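Local structure of FERM, ARHGEF and pleckstrin domain-containing protein 2 (Mus musculus, 6D2K) at residues Glu269-Asn272 against Phe273-Cys277; Gly30-Leu33 against Leu34-Trp38; Pro89-Pro92 against Gly93-Gln96; Ala211-Met215 against Gly216-Phe220; Asp23-Pro26 against Lys27-Gly30. The protein activates RAC1 as a guanine nucleotide exchange factor, takes part in semaphorin responses and integrin regulation, and is represented here by its three-lobed FERM domain. All blocks are in the same frame, centred on the assembly; numbering follows the deposited sequence.

Interaction 1. Residues Glu269-Asn272 against Phe273-Cys277; sequences ECKN and FWKIC
Lys271 and Lys275 meet one turn apart on helix 267-284, the C-terminal helix of the PH-like lobe of the FERM domain. Their aliphatic chains touch at CE, with Lys271 CE 3.6 Å from Lys275 CE. The two chains cross at a slant and run extended beyond CG. Lys271 has CG anti to its backbone nitrogen (chi1 179°), while Lys275 has CG anti to its carbonyl carbon (chi1 -72°). These different first torsions bring the two methylene chains together. The ammonium groups stay 4.7 Å apart, measured from Lys271 NZ to Lys275 NZ. The like charges probably disfavour a closer approach, and Lys275 NZ is salt-bridged to Glu64 of the N-terminal lobe.

The backbone beneath is regular alpha helix. Trp274 N donates to Cys270 O at 2.9 Å, nearly straight at 172°. Phe273 N, Lys275 N and Ile276 N donate in the same i to i-4 pattern to Glu269, Lys271 and Asn272. The carbonyl of Lys271 also lies against side chains. Lys275 CG comes to 3.2 Å from Lys271 O, and the same oxygen sits at the edge of the Trp274 ring, in its plane.

Further out, Trp274 NE1 bonds to the carbonyl of Leu237, and its ring meets Phe239. On the sheet side, Phe273 packs edge-to-face on Phe244 and also meets His198. The helix thus joins the sheet of its own lobe to the N-terminal lobe. Over one face of the Phe273 ring, toward the rim, lies Cys277 SG, 3.4 Å above the plane.

Interaction 2. Residues Gly30-Leu33 against Leu34-Trp38; sequences GQVL and LTQVW
Gln31 reaches along the first turns of helix 30-41 to Thr35 and, through a water, to Trp38. Among the side-chain hydrogen bonds, Gln31 NE2 donates to Thr35 OG1 at 2.9 Å, with the hydroxyl oxygen close to the amide plane. A bend at chi2 (56°) turns the amide back over the helix to make this bond. The same NE2 donates to a water at 3.1 Å. That water also accepts from Trp38 NE1 at 3.0 Å, in the plane of the indole. Two acceptors therefore hold the amide nitrogen. An alanine here would remove the amide, and Thr35 OG1 and the bridging water would probably each lose a donor.

Backbone bonds carry the helix. Leu34 N to Gly30 O and Thr35 N to Gln31 O are both nearly straight at 172°.

The apolar contact is Leu33 CD1 on Val37 CG2 at 4.1 Å. Leu34 CB packs 3.7 Å from Gln31 NE2 in a van der Waals contact, where the two side chains cross at about a right angle.

In the ubiquitin-like N-terminal lobe, this helix packs on the mixed sheet. Leu33 and Val37 touch Phe22 of strand 19-24 and Leu51 of strand 49-54, while Trp38 touches Phe49.

Interaction 3. Residues Pro89-Pro92 against Gly93-Gln96; sequences PPDP and GQLQ
Asp91 O and Pro92 O accept the amides of Gln94 and Leu95 in two successive i to i-3 bonds, a short 3-10 turn. Gln94 N lies 2.9 Å from Asp91 O, and Leu95 N lies 3.0 Å from Pro92 O. Both donors stand above the carbonyl planes, consistent with the tight curl. The turn lies in the loop between strand 79-85 and helix 98-113, on the way from the N-terminal to the central lobe of the FERM domain.

The side chains of Asp91 and Gln94 lie side by side and point the same way. Gln94 CG comes to 3.3 Å from Asp91 OD2, and the carboxylate and amide planes are 59° apart. A bend in Gln94 at chi2 (-54°) directs its amide to a water, which accepts from NE2 and donates to Asp91 OD1. A second water donates to the same OD1 at 2.6 Å and accepts from Gly93 N at 2.7 Å. Arg188 adds a weak, long ion pair to OD1. With a leucine in place of Asp91, both waters would probably lose their shared acceptor, and the amide of Gln94 would be freer to turn.

On the buried side, Pro92 packs on Phe104 and Leu184 of the central lobe. Leu95 also touches Phe104, and its CG sits 3.2 Å from Pro92 O. Beyond it, Leu95 CD1 meets Pro92 CB at 4.1 Å.

Interaction 4. Residues Ala211-Met215 against Gly216-Phe220; sequences AVSHM and GVLVF
Leu218 reaches across a tight hairpin from Ala211 toward Ser213. Its CB lies 3.7 Å from Ala211 O and 4.3 Å from Ala211 CB. With CG anti to the carbonyl carbon (chi1 -47°), the branch point heads toward the turn, 4.1 Å from Ser213 OG. At the tip, CD1 comes to 3.8 Å from Ser213 OG and 3.9 Å from Ser213 CB, while CD2 lies beside the same hydroxyl oxygen. Ala211 CB also touches the Phe220 ring. Val212 and Val217 meet on the other face of the sheet, where both also touch Cys277 of helix 267-284.

Ala211 and Leu218 form an antiparallel hydrogen-bonded pair. Leu218 N donates to Ala211 O at 2.8 Å, and Ala211 N donates back to Leu218 O. Nearer the turn, Ser213 N donates to Gly216 O at 2.9 Å. Ser213 OG accepts from Met215 N, which makes an ST turn. Gly216 has backbone angles at which a CB would clash with Met215 O.

Strand 224-230 continues the sheet beyond strand 216-221. The tight turn joins adjacent strands in a beta hairpin of the antiparallel sheet, part of the PH-like fold of the C-terminal FERM lobe.

Interaction 5. Residues Asp23-Pro26 against Lys27-Gly30; sequences DIEP and KCDG
Glu25 and Lys27 form a salt bridge at the turn that ends strand 19-24. Their side chains lie side by side and point the same way. Lys27 NZ sits 2.7 Å from Glu25 OE2 and approaches from above the carboxylate plane. The lysine begins with CG between its backbone N and carbonyl carbon (chi1 70°), runs extended, then bends at chi4 (-53°). This last bend brings the ammonium group back over the glutamate, where NZ also lies 3.5 Å from Glu25 CB. Glu25 OE2 has a second partner in the backbone N of Glu5. Two donors therefore grip this oxygen and would probably stabilise its negative charge.

The backbone makes a type I beta turn from Glu25 to Cys28, with Pro26 and Lys27 at its corners. Cys28 N donates to Glu25 O at 2.9 Å, from above the carbonyl plane.

Apolar packing comes from Ile24 and Cys28. Cys28 CB lies 4.0 Å from Ile24 CG1, and Ile24 CD1 is equally near to it. Cys28 SG rests 3.7 Å from Glu25 CB.

The turn leads from the outermost strand of the ubiquitin-like sheet toward helix 30-41. Pro26 and Cys28 make backbone bonds to Ile70 and Ile69 of helix 69-73. Ile24 touches Met8 and Ile10 on strand 8-13, and Val32 and Leu33 on helix 30-41.

From the N terminus, interaction 5 turns the chain out of strand 19-24, and interaction 2 continues it into helix 30-41. The two share Gly30, and Ile24 packs against Val32 in the N-terminal lobe. Interaction 3 follows in the loop leading to the central lobe, its centre about 23 Å from that of interaction 2. Interaction 4 closes a hairpin in the C-terminal lobe and touches interaction 3 where His214 meets Pro90. Interaction 1 lies on the last helix and packs on that hairpin through Phe273, Ile276 and Cys277. All five are local. Apart from the overlap of interactions 5 and 2 at Gly30, they follow in series, and none nests within or crosses another.

Interaction 1. Residues Glu269-Asn272 against Phe273-Cys277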
# COMPACT_ATOMS: atom_id res chain seq x y z
N GLU A 269 15.95 -0.39 -7.73
CA GLU A 269 15.28 -0.23 -6.43
C GLU A 269 15.38 1.21 -5.95
O GLU A 269 14.45 1.77 -5.38
CB GLU A 269 15.89 -1.16 -5.38
CG GLU A 269 15.55 -2.64 -5.60
CD GLU A 269 16.36 -3.57 -4.71
OE1 GLU A 269 15.81 -4.10 -3.72
OE2 GLU A 269 17.55 -3.77 -5.00
N CYS A 270 16.55 1.81 -6.16
CA CYS A 270 16.76 3.20 -5.80
C CYS A 270 15.80 4.10 -6.59
O CYS A 270 15.12 4.96 -6.03
CB CYS A 270 18.22 3.59 -6.07
SG CYS A 270 18.58 5.24 -5.51
N LYS A 271 15.77 3.89 -7.91
CA LYS A 271 14.91 4.68 -8.80
C LYS A 271 13.44 4.56 -8.39
O LYS A 271 12.71 5.56 -8.36
CB LYS A 271 15.08 4.18 -10.23
CG LYS A 271 14.22 4.91 -11.26
CD LYS A 271 14.66 4.50 -12.66
CE LYS A 271 13.90 5.23 -13.75
NZ LYS A 271 14.49 4.89 -15.09
N ASN A 272 13.02 3.34 -8.09
CA ASN A 272 11.64 3.12 -7.69
C ASN A 272 11.29 3.82 -6.39
O ASN A 272 10.19 4.34 -6.25
CB ASN A 272 11.36 1.63 -7.58
CG ASN A 272 11.27 0.97 -8.93
OD1 ASN A 272 11.06 1.63 -9.95
ND2 ASN A 272 11.43 -0.35 -8.95
N PHE A 273 12.21 3.83 -5.42
CA PHE A 273 11.95 4.57 -4.18
C PHE A 273 11.91 6.07 -4.43
O PHE A 273 11.05 6.78 -3.90
CB PHE A 273 12.97 4.24 -3.09
CG PHE A 273 12.65 4.91 -1.77
CD1 PHE A 273 11.47 4.62 -1.11
CD2 PHE A 273 13.51 5.83 -1.21
CE1 PHE A 273 11.16 5.25 0.09
CE2 PHE A 273 13.20 6.45 -0.00
CZ PHE A 273 12.02 6.15 0.65
N TRP A 274 12.84 6.57 -5.23
CA TRP A 274 12.81 7.97 -5.61
C TRP A 274 11.46 8.33 -6.24
O TRP A 274 10.87 9.36 -5.90
CB TRP A 274 13.96 8.27 -6.60
CG TRP A 274 13.93 9.65 -7.14
CD1 TRP A 274 14.39 10.80 -6.54
CD2 TRP A 274 13.43 10.05 -8.42
NE1 TRP A 274 14.19 11.88 -7.38
CE2 TRP A 274 13.61 11.45 -8.53
CE3 TRP A 274 12.86 9.35 -9.49
CZ2 TRP A 274 13.22 12.16 -9.66
CZ3 TRP A 274 12.47 10.07 -10.61
CH2 TRP A 274 12.67 11.46 -10.69
N LYS A 275 10.99 7.50 -7.15
CA LYS A 275 9.73 7.79 -7.85
C LYS A 275 8.56 7.90 -6.88
O LYS A 275 7.77 8.84 -6.97
CB LYS A 275 9.40 6.71 -8.90
CG LYS A 275 10.28 6.71 -10.17
CD LYS A 275 9.76 5.68 -11.18
CE LYS A 275 10.52 5.78 -12.50
NZ LYS A 275 10.07 4.75 -13.48
N ILE A 276 8.44 6.96 -5.95
CA ILE A 276 7.30 6.99 -5.03
C ILE A 276 7.41 8.18 -4.08
O ILE A 276 6.39 8.77 -3.69
CB ILE A 276 7.08 5.66 -4.27
CG1 ILE A 276 5.72 5.66 -3.54
CG2 ILE A 276 8.18 5.41 -3.27
CD1 ILE A 276 4.52 5.78 -4.45
N CYS A 277 8.64 8.57 -3.72
CA CYS A 277 8.80 9.76 -2.88
C CYS A 277 8.37 11.02 -3.61
O CYS A 277 7.65 11.86 -3.05
CB CYS A 277 10.24 9.93 -2.40
SG CYS A 277 10.78 8.75 -1.17

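Interaction 2. Residues Gly30-Leu33 against Leu34-Trp38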
# COMPACT_ATOMS: atom_id res chain seq x y z
N GLY A 30 -0.17 2.88 -19.66
CA GLY A 30 -0.81 2.32 -18.48
C GLY A 30 -2.16 2.93 -18.13
O GLY A 30 -3.06 2.24 -17.65
N GLN A 31 -2.32 4.22 -18.38
CA GLN A 31 -3.57 4.91 -18.06
C GLN A 31 -4.80 4.23 -18.67
O GLN A 31 -5.87 4.21 -18.06
CB GLN A 31 -3.51 6.37 -18.51
CG GLN A 31 -4.67 7.20 -18.00
CD GLN A 31 -4.79 7.16 -16.49
OE1 GLN A 31 -3.90 7.62 -15.78
NE2 GLN A 31 -5.89 6.60 -15.99
N VAL A 32 -4.66 3.69 -19.88
CA VAL A 32 -5.77 3.00 -20.53
C VAL A 32 -6.33 1.85 -19.67
O VAL A 32 -7.55 1.69 -19.53
CB VAL A 32 -5.37 2.49 -21.93
CG1 VAL A 32 -6.54 1.81 -22.61
CG2 VAL A 32 -4.85 3.65 -22.77
N LEU A 33 -5.43 1.07 -19.07
CA LEU A 33 -5.82 -0.03 -18.21
C LEU A 33 -6.35 0.50 -16.88
O LEU A 33 -7.36 0.01 -16.38
CB LEU A 33 -4.63 -0.97 -17.95
CG LEU A 33 -4.90 -2.10 -16.95
CD1 LEU A 33 -6.08 -2.98 -17.36
CD2 LEU A 33 -3.64 -2.94 -16.74
N LEU A 34 -5.66 1.49 -16.33
CA LEU A 34 -6.08 2.10 -15.07
C LEU A 34 -7.53 2.58 -15.19
O LEU A 34 -8.37 2.25 -14.36
CB LEU A 34 -5.14 3.25 -14.69
CG LEU A 34 -3.69 2.89 -14.35
CD1 LEU A 34 -2.78 4.11 -14.37
CD2 LEU A 34 -3.59 2.18 -13.00
N THR A 35 -7.82 3.33 -16.24
CA THR A 35 -9.18 3.84 -16.47
C THR A 35 -10.23 2.74 -16.69
O THR A 35 -11.37 2.87 -16.21
CB THR A 35 -9.20 4.86 -17.62
OG1 THR A 35 -8.45 6.02 -17.25
CG2 THR A 35 -10.63 5.28 -17.94
N GLN A 36 -9.89 1.67 -17.39
CA GLN A 36 -10.82 0.56 -17.52
C GLN A 36 -11.13 -0.03 -16.14
O GLN A 36 -12.27 -0.40 -15.85
CB GLN A 36 -10.30 -0.53 -18.47
CG GLN A 36 -10.25 -0.09 -19.94
CD GLN A 36 -10.01 -1.25 -20.91
OE1 GLN A 36 -10.02 -2.42 -20.52
NE2 GLN A 36 -9.80 -0.92 -22.18
N VAL A 37 -10.11 -0.09 -15.28
CA VAL A 37 -10.32 -0.64 -13.95
C VAL A 37 -11.18 0.29 -13.11
O VAL A 37 -12.09 -0.17 -12.42
CB VAL A 37 -9.00 -0.92 -13.21
CG1 VAL A 37 -9.30 -1.35 -11.78
CG2 VAL A 37 -8.22 -2.00 -13.95
N TRP A 38 -10.91 1.59 -13.18
CA TRP A 38 -11.69 2.57 -12.42
C TRP A 38 -13.16 2.53 -12.85
O TRP A 38 -14.06 2.76 -12.05
CB TRP A 38 -11.15 3.99 -12.58
CG TRP A 38 -9.68 4.21 -12.25
CD1 TRP A 38 -8.90 5.24 -12.67
CD2 TRP A 38 -8.83 3.37 -11.44
NE1 TRP A 38 -7.63 5.11 -12.18
CE2 TRP A 38 -7.55 3.97 -11.43
CE3 TRP A 38 -9.02 2.18 -10.74
CZ2 TRP A 38 -6.47 3.42 -10.73
CZ3 TRP A 38 -7.94 1.63 -10.05
CH2 TRP A 38 -6.69 2.26 -10.05
O HOH W 1 -5.79 7.30 -12.93

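Interaction 3. Residues Pro89-Pro92 against Gly93-Gln96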
# COMPACT_ATOMS: atom_id res chain seq x y z
N PRO A 89 -3.64 8.67 3.07
CA PRO A 89 -3.76 9.97 3.75
C PRO A 89 -3.88 9.77 5.26
O PRO A 89 -4.20 8.66 5.71
CB PRO A 89 -5.06 10.52 3.17
CG PRO A 89 -5.91 9.29 2.97
CD PRO A 89 -4.93 8.22 2.52
N PRO A 90 -3.62 10.82 6.04
CA PRO A 90 -3.66 10.69 7.50
C PRO A 90 -5.06 10.38 8.05
O PRO A 90 -5.15 9.74 9.10
CB PRO A 90 -3.17 12.07 7.99
CG PRO A 90 -3.37 12.98 6.83
CD PRO A 90 -3.22 12.16 5.59
N ASP A 91 -6.12 10.81 7.37
CA ASP A 91 -7.49 10.61 7.89
C ASP A 91 -8.37 9.99 6.81
O ASP A 91 -9.18 10.66 6.19
CB ASP A 91 -8.08 11.96 8.35
CG ASP A 91 -9.25 11.80 9.33
OD1 ASP A 91 -9.78 10.68 9.47
OD2 ASP A 91 -9.63 12.81 9.96
N PRO A 92 -8.21 8.67 6.58
CA PRO A 92 -8.98 8.05 5.49
C PRO A 92 -10.48 7.99 5.79
O PRO A 92 -11.28 7.81 4.86
CB PRO A 92 -8.38 6.64 5.40
CG PRO A 92 -7.73 6.40 6.72
CD PRO A 92 -7.27 7.74 7.22
N GLY A 93 -10.86 8.14 7.05
CA GLY A 93 -12.27 8.22 7.39
C GLY A 93 -12.92 9.42 6.72
O GLY A 93 -14.15 9.44 6.49
N GLN A 94 -12.10 10.41 6.38
CA GLN A 94 -12.60 11.60 5.69
C GLN A 94 -12.62 11.51 4.15
O GLN A 94 -12.94 12.48 3.47
CB GLN A 94 -11.86 12.85 6.18
CG GLN A 94 -12.04 13.10 7.67
CD GLN A 94 -13.51 13.14 8.09
OE1 GLN A 94 -14.29 13.93 7.58
NE2 GLN A 94 -13.88 12.28 9.03
N LEU A 95 -12.30 10.35 3.60
CA LEU A 95 -12.53 10.12 2.18
C LEU A 95 -14.02 10.35 1.86
O LEU A 95 -14.89 10.07 2.69
CB LEU A 95 -12.12 8.70 1.78
CG LEU A 95 -10.62 8.38 1.78
CD1 LEU A 95 -10.42 6.88 1.84
CD2 LEU A 95 -9.94 8.97 0.54
N GLN A 96 -14.31 10.83 0.67
CA GLN A 96 -15.66 11.30 0.35
C GLN A 96 -16.73 10.22 0.18
O GLN A 96 -17.91 10.48 0.42
CB GLN A 96 -15.63 12.17 -0.91
CG GLN A 96 -14.67 13.33 -0.82
CD GLN A 96 -15.40 14.63 -0.60
OE1 GLN A 96 -15.50 15.45 -1.51
NE2 GLN A 96 -15.92 14.83 0.61
O HOH W 2 -9.86 8.10 9.51
O HOH W 3 -12.57 10.45 10.22

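Interaction 4. Residues Ala211-Met215 against Gly216-Phe220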
# COMPACT_ATOMS: atom_id res chain seq x y z
N ALA A 211 11.24 4.61 4.06
CA ALA A 211 9.82 4.62 3.72
C ALA A 211 9.39 6.04 3.42
O ALA A 211 10.14 6.99 3.62
CB ALA A 211 8.98 4.02 4.85
N VAL A 212 8.17 6.19 2.92
CA VAL A 212 7.64 7.52 2.66
C VAL A 212 6.18 7.59 3.08
O VAL A 212 5.44 6.60 3.00
CB VAL A 212 7.85 7.94 1.18
CG1 VAL A 212 7.02 7.09 0.26
CG2 VAL A 212 7.54 9.43 1.00
N SER A 213 5.76 8.75 3.56
CA SER A 213 4.39 8.92 4.05
C SER A 213 3.91 10.33 3.71
O SER A 213 4.66 11.14 3.15
CB SER A 213 4.32 8.73 5.56
OG SER A 213 4.85 9.88 6.23
N HIS A 214 2.66 10.64 4.06
CA HIS A 214 2.12 11.96 3.83
C HIS A 214 2.95 13.03 4.57
O HIS A 214 2.90 14.22 4.23
CB HIS A 214 0.64 12.00 4.28
CG HIS A 214 0.46 11.88 5.76
ND1 HIS A 214 0.32 10.67 6.40
CD2 HIS A 214 0.41 12.83 6.73
CE1 HIS A 214 0.20 10.87 7.70
NE2 HIS A 214 0.25 12.17 7.93
N MET A 215 3.71 12.60 5.57
CA MET A 215 4.51 13.55 6.35
C MET A 215 5.89 13.84 5.76
O MET A 215 6.43 14.93 5.96
CB MET A 215 4.71 13.05 7.77
CG MET A 215 4.66 14.15 8.79
SD MET A 215 2.96 14.26 9.37
CE MET A 215 2.84 12.66 10.16
N GLY A 216 6.46 12.87 5.07
CA GLY A 216 7.81 13.03 4.54
C GLY A 216 8.52 11.70 4.32
O GLY A 216 7.89 10.64 4.26
N VAL A 217 9.84 11.78 4.19
CA VAL A 217 10.65 10.59 4.02
C VAL A 217 11.08 10.08 5.38
O VAL A 217 11.48 10.86 6.25
CB VAL A 217 11.86 10.87 3.12
CG1 VAL A 217 12.72 9.61 2.96
CG2 VAL A 217 11.35 11.35 1.78
N LEU A 218 10.97 8.77 5.56
CA LEU A 218 11.13 8.17 6.86
C LEU A 218 12.28 7.19 6.91
O LEU A 218 12.57 6.51 5.92
CB LEU A 218 9.83 7.45 7.27
CG LEU A 218 8.50 8.20 7.09
CD1 LEU A 218 7.35 7.28 7.49
CD2 LEU A 218 8.45 9.45 7.93
N VAL A 219 12.94 7.11 8.06
CA VAL A 219 14.00 6.14 8.28
C VAL A 219 13.67 5.27 9.49
O VAL A 219 13.40 5.78 10.58
CB VAL A 219 15.37 6.81 8.51
CG1 VAL A 219 16.45 5.75 8.76
CG2 VAL A 219 15.74 7.65 7.31
N PHE A 220 13.68 3.95 9.28
CA PHE A 220 13.50 2.98 10.34
C PHE A 220 14.79 2.19 10.50
O PHE A 220 15.47 1.89 9.52
CB PHE A 220 12.37 2.01 9.99
CG PHE A 220 11.00 2.61 10.03
CD1 PHE A 220 10.13 2.30 11.06
CD2 PHE A 220 10.57 3.46 9.03
CE1 PHE A 220 8.86 2.83 11.10
CE2 PHE A 220 9.30 4.00 9.06
CZ PHE A 220 8.44 3.68 10.11

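Interaction 5. Residues Asp23-Pro26 against Lys27-Gly30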
# COMPACT_ATOMS: atom_id res chain seq x y z
N ASP A 23 -8.68 -6.91 -21.60
CA ASP A 23 -7.96 -7.07 -22.85
C ASP A 23 -7.53 -5.71 -23.37
O ASP A 23 -8.34 -4.80 -23.51
CB ASP A 23 -8.83 -7.80 -23.87
CG ASP A 23 -9.12 -9.23 -23.47
OD1 ASP A 23 -8.16 -9.95 -23.10
OD2 ASP A 23 -10.30 -9.64 -23.51
N ILE A 24 -6.24 -5.56 -23.63
CA ILE A 24 -5.72 -4.25 -24.01
C ILE A 24 -4.58 -4.39 -25.00
O ILE A 24 -3.86 -5.39 -25.00
CB ILE A 24 -5.22 -3.50 -22.77
CG1 ILE A 24 -4.97 -2.02 -23.08
CG2 ILE A 24 -3.97 -4.16 -22.21
CD1 ILE A 24 -4.89 -1.16 -21.85
N GLU A 25 -4.43 -3.40 -25.87
CA GLU A 25 -3.31 -3.37 -26.80
C GLU A 25 -2.03 -3.09 -26.03
O GLU A 25 -1.95 -2.11 -25.30
CB GLU A 25 -3.52 -2.32 -27.88
CG GLU A 25 -4.68 -2.63 -28.80
CD GLU A 25 -4.95 -1.52 -29.79
OE1 GLU A 25 -5.45 -0.45 -29.37
OE2 GLU A 25 -4.68 -1.72 -30.99
N PRO A 26 -1.04 -3.97 -26.19
CA PRO A 26 0.20 -3.88 -25.41
C PRO A 26 0.85 -2.50 -25.50
O PRO A 26 1.49 -2.08 -24.55
CB PRO A 26 1.09 -4.94 -26.05
CG PRO A 26 0.14 -5.93 -26.65
CD PRO A 26 -1.06 -5.14 -27.08
N LYS A 27 0.66 -1.81 -26.62
CA LYS A 27 1.31 -0.52 -26.84
C LYS A 27 0.64 0.63 -26.09
O LYS A 27 1.21 1.72 -25.98
CB LYS A 27 1.34 -0.18 -28.33
CG LYS A 27 -0.03 0.14 -28.89
CD LYS A 27 0.02 0.42 -30.38
CE LYS A 27 -1.38 0.64 -30.92
NZ LYS A 27 -2.26 -0.50 -30.54
N CYS A 28 -0.57 0.41 -25.60
CA CYS A 28 -1.28 1.43 -24.84
C CYS A 28 -0.53 1.84 -23.58
O CYS A 28 0.10 1.01 -22.93
CB CYS A 28 -2.69 0.95 -24.46
SG CYS A 28 -3.83 0.77 -25.86
N ASP A 29 -0.62 3.12 -23.24
CA ASP A 29 -0.07 3.61 -21.98
C ASP A 29 -0.82 2.98 -20.82
O ASP A 29 -1.98 2.63 -20.96
CB ASP A 29 -0.19 5.13 -21.89
CG ASP A 29 0.89 5.86 -22.67
OD1 ASP A 29 0.78 7.09 -22.81
OD2 ASP A 29 1.84 5.20 -23.14
N GLY A 30 -0.17 2.88 -19.66
CA GLY A 30 -0.81 2.32 -18.48
C GLY A 30 -2.16 2.93 -18.13
O GLY A 30 -3.06 2.24 -17.65